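Local atomic coordinates of aldehyde dehydrogenase 12 (Zea mays, PDB entry 6D97), a protein that oxidises L-glutamate gamma-semialdehyde with NAD+ as electron acceptor, the last step of proline catabolism in plants. Residues A[28-32]-A[232-237]; A[152-156]-A[206-210]. All coordinates share one frame; numbering follows the deposited sequence.

In the fold
Contact 1 and contact 2 are neighbours, their centres about 16 Å apart. Both are buried: contact 2 wholly so and nearer the centre of the chain (about 12 Å, centre to centre, against about 22 Å), contact 1 with an exposed edge at T31. They touch where M234 CE packs on L206 CD1 at 3.9 Å, so helix 229-240 meets helix 203-214. Both also lean on helix 105-121, through F29 and L237 in contact 1 and through S152 and L156 in contact 2. Their chemistry differs: contact 1 ties an N-terminal loop to a helix with an amide, a hydroxyl and a ring, whereas contact 2 joins two helices by apolar side chains.

Contact 1: A[28-32]-A[232-237]; sequences SFATV and EQMIRL
The Q233 amide meets T31 through both of its polar atoms. Q233 OE1 accepts a hydrogen bond from the backbone N of T31 at 3.0 Å, in the carbonyl plane and on a lone pair. Q233 NE2 donates to T31 OG1 at 3.0 Å, nearly straight (169°), with the hydroxyl in the amide plane. A bend at chi2 (-60°) brings the amide to the loop, where V32 CG1 packs on Q233 CD at 3.5 Å. Replacing Q233 by a leucine would probably cost T31 both of these bonds and let the loop shift over the helix.

One turn further along the helix, L237 meets F29 of the loop, the two side chains running alongside each other in the same sense. L237 CB stands over the centre of the F29 ring at 3.7 Å, 5° off its normal, a CH-pi contact. T31 CG2 sits over one face of the R236 guanidinium, toward its rim. The salt bridge from R236 NE to E232 OE2 (2.9 Å) lies in the guanidinium plane but meets the oxygen from above the carboxylate plane; E232 OE1 is hydrogen-bonded to the backbone N of Q46. The charges pair within the helix, while both hydrogen bonds to the loop join uncharged groups.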
ATOM      1  N   SER A  28     -14.501  22.444  31.871  1.00 54.57           N
ATOM      2  CA  SER A  28     -14.237  21.791  33.151  1.00 54.64           C
ATOM      3  C   SER A  28     -12.747  21.549  33.363  1.00 50.46           C
ATOM      4  O   SER A  28     -12.221  21.781  34.458  1.00 47.42           O
ATOM      5  CB  SER A  28     -15.014  20.474  33.226  1.00 61.33           C
ATOM      6  OG  SER A  28     -14.447  19.589  34.174  1.00 74.45           O
ATOM      7  N   PHE A  29     -12.047  21.095  32.325  1.00 44.05           N
ATOM      8  CA  PHE A  29     -10.632  20.783  32.471  1.00 37.71           C
ATOM      9  C   PHE A  29      -9.779  22.029  32.659  1.00 42.77           C
ATOM     10  O   PHE A  29      -8.615  21.913  33.059  1.00 44.89           O
ATOM     11  CB  PHE A  29     -10.142  20.010  31.251  1.00 26.98           C
ATOM     12  CG  PHE A  29     -10.286  20.764  29.961  1.00 30.85           C
ATOM     13  CD1 PHE A  29      -9.309  21.659  29.556  1.00 32.01           C
ATOM     14  CD2 PHE A  29     -11.395  20.580  29.150  1.00 31.46           C
ATOM     15  CE1 PHE A  29      -9.433  22.358  28.377  1.00 35.37           C
ATOM     16  CE2 PHE A  29     -11.525  21.276  27.962  1.00 36.86           C
ATOM     17  CZ  PHE A  29     -10.540  22.167  27.575  1.00 40.98           C
ATOM     18  N   ALA A  30     -10.324  23.206  32.368  1.00 42.68           N
ATOM     19  CA  ALA A  30      -9.508  24.406  32.294  1.00 40.40           C
ATOM     20  C   ALA A  30      -9.136  24.912  33.680  1.00 41.93           C
ATOM     21  O   ALA A  30      -9.928  24.845  34.624  1.00 49.70           O
ATOM     22  CB  ALA A  30     -10.249  25.497  31.520  1.00 44.45           C
ATOM     23  N   THR A  31      -7.907  25.409  33.796  1.00 40.55           N
ATOM     24  CA  THR A  31      -7.455  26.140  34.973  1.00 40.65           C
ATOM     25  C   THR A  31      -7.212  27.611  34.665  1.00 42.07           C
ATOM     26  O   THR A  31      -6.662  28.329  35.504  1.00 50.12           O
ATOM     27  CB  THR A  31      -6.183  25.506  35.546  1.00 36.63           C
ATOM     28  OG1 THR A  31      -5.159  25.477  34.543  1.00 36.09           O
ATOM     29  CG2 THR A  31      -6.462  24.089  36.023  1.00 38.83           C
ATOM     30  N   VAL A  32      -7.620  28.074  33.486  1.00 46.92           N
ATOM     31  CA  VAL A  32      -7.369  29.439  33.047  1.00 45.61           C
ATOM     32  C   VAL A  32      -8.572  29.939  32.261  1.00 38.79           C
ATOM     33  O   VAL A  32      -9.254  29.172  31.579  1.00 47.75           O
ATOM     34  CB  VAL A  32      -6.078  29.533  32.200  1.00 46.97           C
ATOM     35  CG1 VAL A  32      -6.233  28.777  30.884  1.00 36.07           C
ATOM     36  CG2 VAL A  32      -5.695  30.979  31.941  1.00 43.67           C
ATOM     37  N   GLU A 232      -0.699  22.936  27.861  1.00 23.74           N
ATOM     38  CA  GLU A 232      -0.977  22.556  29.240  1.00 25.00           C
ATOM     39  C   GLU A 232      -2.468  22.320  29.439  1.00 24.71           C
ATOM     40  O   GLU A 232      -2.878  21.313  30.027  1.00 32.06           O
ATOM     41  CB  GLU A 232      -0.461  23.634  30.194  1.00 29.78           C
ATOM     42  CG  GLU A 232      -0.164  23.118  31.590  1.00 38.62           C
ATOM     43  CD  GLU A 232      -0.937  23.843  32.668  1.00 48.09           C
ATOM     44  OE1 GLU A 232      -0.306  24.310  33.638  1.00 46.12           O
ATOM     45  OE2 GLU A 232      -2.175  23.948  32.546  1.00 56.58           O
ATOM     46  N   GLN A 233      -3.297  23.235  28.930  1.00 24.76           N
ATOM     47  CA  GLN A 233      -4.743  23.039  28.968  1.00 31.86           C
ATOM     48  C   GLN A 233      -5.160  21.843  28.123  1.00 24.12           C
ATOM     49  O   GLN A 233      -6.056  21.085  28.508  1.00 30.42           O
ATOM     50  CB  GLN A 233      -5.454  24.307  28.495  1.00 27.67           C
ATOM     51  CG  GLN A 233      -5.113  25.538  29.314  1.00 37.83           C
ATOM     52  CD  GLN A 233      -5.475  25.377  30.776  1.00 38.90           C
ATOM     53  OE1 GLN A 233      -6.637  25.170  31.121  1.00 40.68           O
ATOM     54  NE2 GLN A 233      -4.477  25.461  31.644  1.00 39.21           N
ATOM     55  N   MET A 234      -4.518  21.655  26.967  1.00 25.02           N
ATOM     56  CA  MET A 234      -4.861  20.520  26.115  1.00 24.82           C
ATOM     57  C   MET A 234      -4.541  19.198  26.804  1.00 33.85           C
ATOM     58  O   MET A 234      -5.291  18.223  26.672  1.00 30.50           O
ATOM     59  CB  MET A 234      -4.128  20.629  24.779  1.00 22.37           C
ATOM     60  CG  MET A 234      -4.519  19.555  23.785  1.00 22.13           C
ATOM     61  SD  MET A 234      -6.250  19.679  23.309  1.00 29.57           S
ATOM     62  CE  MET A 234      -6.558  17.989  22.815  1.00 26.76           C
ATOM     63  N   ILE A 235      -3.441  19.150  27.559  1.00 37.75           N
ATOM     64  CA  ILE A 235      -3.071  17.924  28.258  1.00 31.05           C
ATOM     65  C   ILE A 235      -4.075  17.605  29.358  1.00 30.45           C
ATOM     66  O   ILE A 235      -4.404  16.436  29.597  1.00 32.96           O
ATOM     67  CB  ILE A 235      -1.639  18.036  28.808  1.00 34.84           C
ATOM     68  CG1 ILE A 235      -0.639  18.036  27.654  1.00 29.41           C
ATOM     69  CG2 ILE A 235      -1.338  16.884  29.743  1.00 24.24           C
ATOM     70  CD1 ILE A 235       0.765  18.425  28.068  1.00 28.30           C
ATOM     71  N   ARG A 236      -4.582  18.635  30.041  1.00 24.42           N
ATOM     72  CA  ARG A 236      -5.623  18.418  31.042  1.00 29.92           C
ATOM     73  C   ARG A 236      -6.874  17.831  30.408  1.00 29.48           C
ATOM     74  O   ARG A 236      -7.491  16.914  30.965  1.00 38.59           O
ATOM     75  CB  ARG A 236      -5.943  19.729  31.758  1.00 26.16           C
ATOM     76  CG  ARG A 236      -4.751  20.296  32.490  1.00 32.34           C
ATOM     77  CD  ARG A 236      -5.068  21.572  33.253  1.00 29.13           C
ATOM     78  NE  ARG A 236      -3.891  22.046  33.976  1.00 34.40           N
ATOM     79  CZ  ARG A 236      -3.565  21.669  35.208  1.00 45.94           C
ATOM     80  NH1 ARG A 236      -4.339  20.817  35.868  1.00 29.38           N
ATOM     81  NH2 ARG A 236      -2.465  22.144  35.783  1.00 34.32           N
ATOM     82  N   LEU A 237      -7.257  18.341  29.237  1.00 36.11           N
ATOM     83  CA  LEU A 237      -8.360  17.751  28.486  1.00 30.43           C
ATOM     84  C   LEU A 237      -8.057  16.300  28.135  1.00 27.31           C
ATOM     85  O   LEU A 237      -8.908  15.417  28.304  1.00 33.33           O
ATOM     86  CB  LEU A 237      -8.627  18.579  27.224  1.00 31.87           C
ATOM     87  CG  LEU A 237      -9.724  18.233  26.204  1.00 27.95           C
ATOM     88  CD1 LEU A 237      -9.938  19.443  25.293  1.00 31.35           C
ATOM     89  CD2 LEU A 237      -9.429  16.980  25.358  1.00 38.46           C
TER

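Contact 2: A[152-156]-A[206-210]; sequences SQKFL and LLQLM
Two first torsions set this contact: in F155 CG lies trans to the backbone N (chi1 165°), carrying the ring out toward helix 203-214 and over L207, and in M210 CG lies beside the backbone N (chi1 -58°), near L156. L207 CG stands above the centre of the F155 ring, 3.5 Å from its centroid, a CH-pi contact in which the two side chains come from facing helices and pass one another. The same ring meets M210 in its plane: M210 CB lies at the edge, 3.8 Å from F155 CE2.

Beside it, L206 CD2 packs on S152 CB at 3.5 Å, while S152 OG turns back to the carbonyl of E148 in its own helix. L156 crosses M210 at about a right angle, with L156 CD2 and M210 CG 4.1 Å apart. The axes of the two segments approach to 10.7 Å at 20°, a spacing filled by F155, L207, L156 and M210.

Helix 203-214 follows strand 191-196, which ends at the NAD-binding T196, and leads into strand 218-223, next to strand 191-196 in the parallel sheet. It is thus the helix of a beta-alpha-beta crossover in the Rossmann-type NAD-binding domain of aldehyde dehydrogenases, with helix 142-157 packed alongside.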
ATOM      1  N   SER A 152      -6.669  20.585  14.576  1.00 22.22           N
ATOM      2  CA  SER A 152      -6.450  19.656  15.680  1.00 19.03           C
ATOM      3  C   SER A 152      -7.649  18.736  15.869  1.00 21.08           C
ATOM      4  O   SER A 152      -7.491  17.524  16.053  1.00 27.22           O
ATOM      5  CB  SER A 152      -6.164  20.434  16.966  1.00 19.61           C
ATOM      6  OG  SER A 152      -5.145  21.395  16.759  1.00 26.83           O
ATOM      7  N   GLN A 153      -8.859  19.296  15.807  1.00 24.57           N
ATOM      8  CA  GLN A 153     -10.064  18.501  16.023  1.00 21.12           C
ATOM      9  C   GLN A 153     -10.230  17.456  14.927  1.00 24.33           C
ATOM     10  O   GLN A 153     -10.541  16.290  15.204  1.00 24.85           O
ATOM     11  CB  GLN A 153     -11.283  19.425  16.098  1.00 19.64           C
ATOM     12  CG  GLN A 153     -12.535  18.798  16.686  1.00 29.15           C
ATOM     13  CD  GLN A 153     -13.319  17.995  15.677  1.00 30.59           C
ATOM     14  OE1 GLN A 153     -13.199  18.204  14.467  1.00 38.91           O
ATOM     15  NE2 GLN A 153     -14.130  17.064  16.168  1.00 27.08           N
ATOM     16  N   LYS A 154     -10.010  17.858  13.671  1.00 27.66           N
ATOM     17  CA  LYS A 154     -10.138  16.932  12.548  1.00 28.00           C
ATOM     18  C   LYS A 154      -9.089  15.829  12.613  1.00 28.22           C
ATOM     19  O   LYS A 154      -9.391  14.665  12.326  1.00 29.82           O
ATOM     20  CB  LYS A 154     -10.035  17.696  11.227  1.00 22.75           C
ATOM     21  CG  LYS A 154     -11.358  18.270  10.737  1.00 42.86           C
ATOM     22  CD  LYS A 154     -12.254  17.165  10.193  1.00 45.21           C
ATOM     23  CE  LYS A 154     -13.657  17.667   9.899  1.00 37.46           C
ATOM     24  NZ  LYS A 154     -14.411  17.984  11.140  1.00 44.96           N
ATOM     25  N   PHE A 155      -7.853  16.179  12.983  1.00 25.34           N
ATOM     26  CA  PHE A 155      -6.794  15.183  13.119  1.00 22.20           C
ATOM     27  C   PHE A 155      -7.193  14.093  14.105  1.00 22.23           C
ATOM     28  O   PHE A 155      -7.036  12.898  13.826  1.00 27.82           O
ATOM     29  CB  PHE A 155      -5.495  15.873  13.550  1.00 22.06           C
ATOM     30  CG  PHE A 155      -4.437  14.935  14.065  1.00 20.60           C
ATOM     31  CD1 PHE A 155      -3.502  14.380  13.205  1.00 23.90           C
ATOM     32  CD2 PHE A 155      -4.362  14.631  15.417  1.00 22.77           C
ATOM     33  CE1 PHE A 155      -2.521  13.529  13.685  1.00 23.79           C
ATOM     34  CE2 PHE A 155      -3.392  13.780  15.902  1.00 21.52           C
ATOM     35  CZ  PHE A 155      -2.467  13.229  15.037  1.00 21.56           C
ATOM     36  N   LEU A 156      -7.723  14.488  15.265  1.00 21.89           N
ATOM     37  CA  LEU A 156      -8.176  13.509  16.248  1.00 22.17           C
ATOM     38  C   LEU A 156      -9.311  12.658  15.697  1.00 25.69           C
ATOM     39  O   LEU A 156      -9.412  11.466  16.010  1.00 26.83           O
ATOM     40  CB  LEU A 156      -8.607  14.222  17.531  1.00 18.13           C
ATOM     41  CG  LEU A 156      -7.501  14.921  18.326  1.00 25.69           C
ATOM     42  CD1 LEU A 156      -8.089  15.736  19.473  1.00 25.58           C
ATOM     43  CD2 LEU A 156      -6.485  13.907  18.837  1.00 21.31           C
ATOM     44  N   LEU A 206       0.323  19.107  19.591  1.00 23.94           N
ATOM     45  CA  LEU A 206      -0.694  18.072  19.775  1.00 18.67           C
ATOM     46  C   LEU A 206      -0.549  16.959  18.745  1.00 25.74           C
ATOM     47  O   LEU A 206      -0.629  15.773  19.087  1.00 23.16           O
ATOM     48  CB  LEU A 206      -2.097  18.676  19.702  1.00 21.63           C
ATOM     49  CG  LEU A 206      -3.249  17.664  19.658  1.00 22.98           C
ATOM     50  CD1 LEU A 206      -3.337  16.894  20.966  1.00 20.86           C
ATOM     51  CD2 LEU A 206      -4.577  18.332  19.336  1.00 21.86           C
ATOM     52  N   LEU A 207      -0.331  17.323  17.478  1.00 21.60           N
ATOM     53  CA  LEU A 207      -0.292  16.322  16.416  1.00 19.75           C
ATOM     54  C   LEU A 207       0.948  15.442  16.521  1.00 23.85           C
ATOM     55  O   LEU A 207       0.884  14.238  16.244  1.00 18.17           O
ATOM     56  CB  LEU A 207      -0.357  17.004  15.050  1.00 18.81           C
ATOM     57  CG  LEU A 207      -1.746  17.199  14.432  1.00 20.59           C
ATOM     58  CD1 LEU A 207      -2.679  17.954  15.362  1.00 21.23           C
ATOM     59  CD2 LEU A 207      -1.647  17.902  13.085  1.00 28.31           C
ATOM     60  N   GLN A 208       2.087  16.018  16.917  1.00 24.20           N
ATOM     61  CA  GLN A 208       3.281  15.202  17.115  1.00 16.87           C
ATOM     62  C   GLN A 208       3.191  14.402  18.408  1.00 20.09           C
ATOM     63  O   GLN A 208       3.677  13.266  18.476  1.00 17.03           O
ATOM     64  CB  GLN A 208       4.537  16.078  17.105  1.00 17.13           C
ATOM     65  CG  GLN A 208       4.746  16.880  15.824  1.00 28.62           C
ATOM     66  CD  GLN A 208       5.228  16.035  14.654  1.00 31.52           C
ATOM     67  OE1 GLN A 208       5.273  14.806  14.731  1.00 26.86           O
ATOM     68  NE2 GLN A 208       5.599  16.698  13.561  1.00 25.25           N
ATOM     69  N   LEU A 209       2.575  14.978  19.446  1.00 23.15           N
ATOM     70  CA  LEU A 209       2.392  14.255  20.703  1.00 20.31           C
ATOM     71  C   LEU A 209       1.560  12.998  20.495  1.00 23.56           C
ATOM     72  O   LEU A 209       1.948  11.906  20.929  1.00 24.13           O
ATOM     73  CB  LEU A 209       1.733  15.157  21.747  1.00 20.32           C
ATOM     74  CG  LEU A 209       1.270  14.462  23.027  1.00 28.62           C
ATOM     75  CD1 LEU A 209       2.479  13.997  23.822  1.00 27.95           C
ATOM     76  CD2 LEU A 209       0.397  15.390  23.855  1.00 21.51           C
ATOM     77  N   MET A 210       0.410  13.131  19.823  1.00 22.80           N
ATOM     78  CA  MET A 210      -0.443  11.970  19.592  1.00 27.59           C
ATOM     79  C   MET A 210       0.231  10.969  18.666  1.00 23.16           C
ATOM     80  O   MET A 210       0.136   9.757  18.889  1.00 21.01           O
ATOM     81  CB  MET A 210      -1.799  12.397  19.029  1.00 25.20           C
ATOM     82  CG  MET A 210      -2.556  13.363  19.930  1.00 30.00           C
ATOM     83  SD  MET A 210      -2.753  12.759  21.624  1.00 27.88           S
ATOM     84  CE  MET A 210      -3.675  11.246  21.353  1.00 27.13           C
TER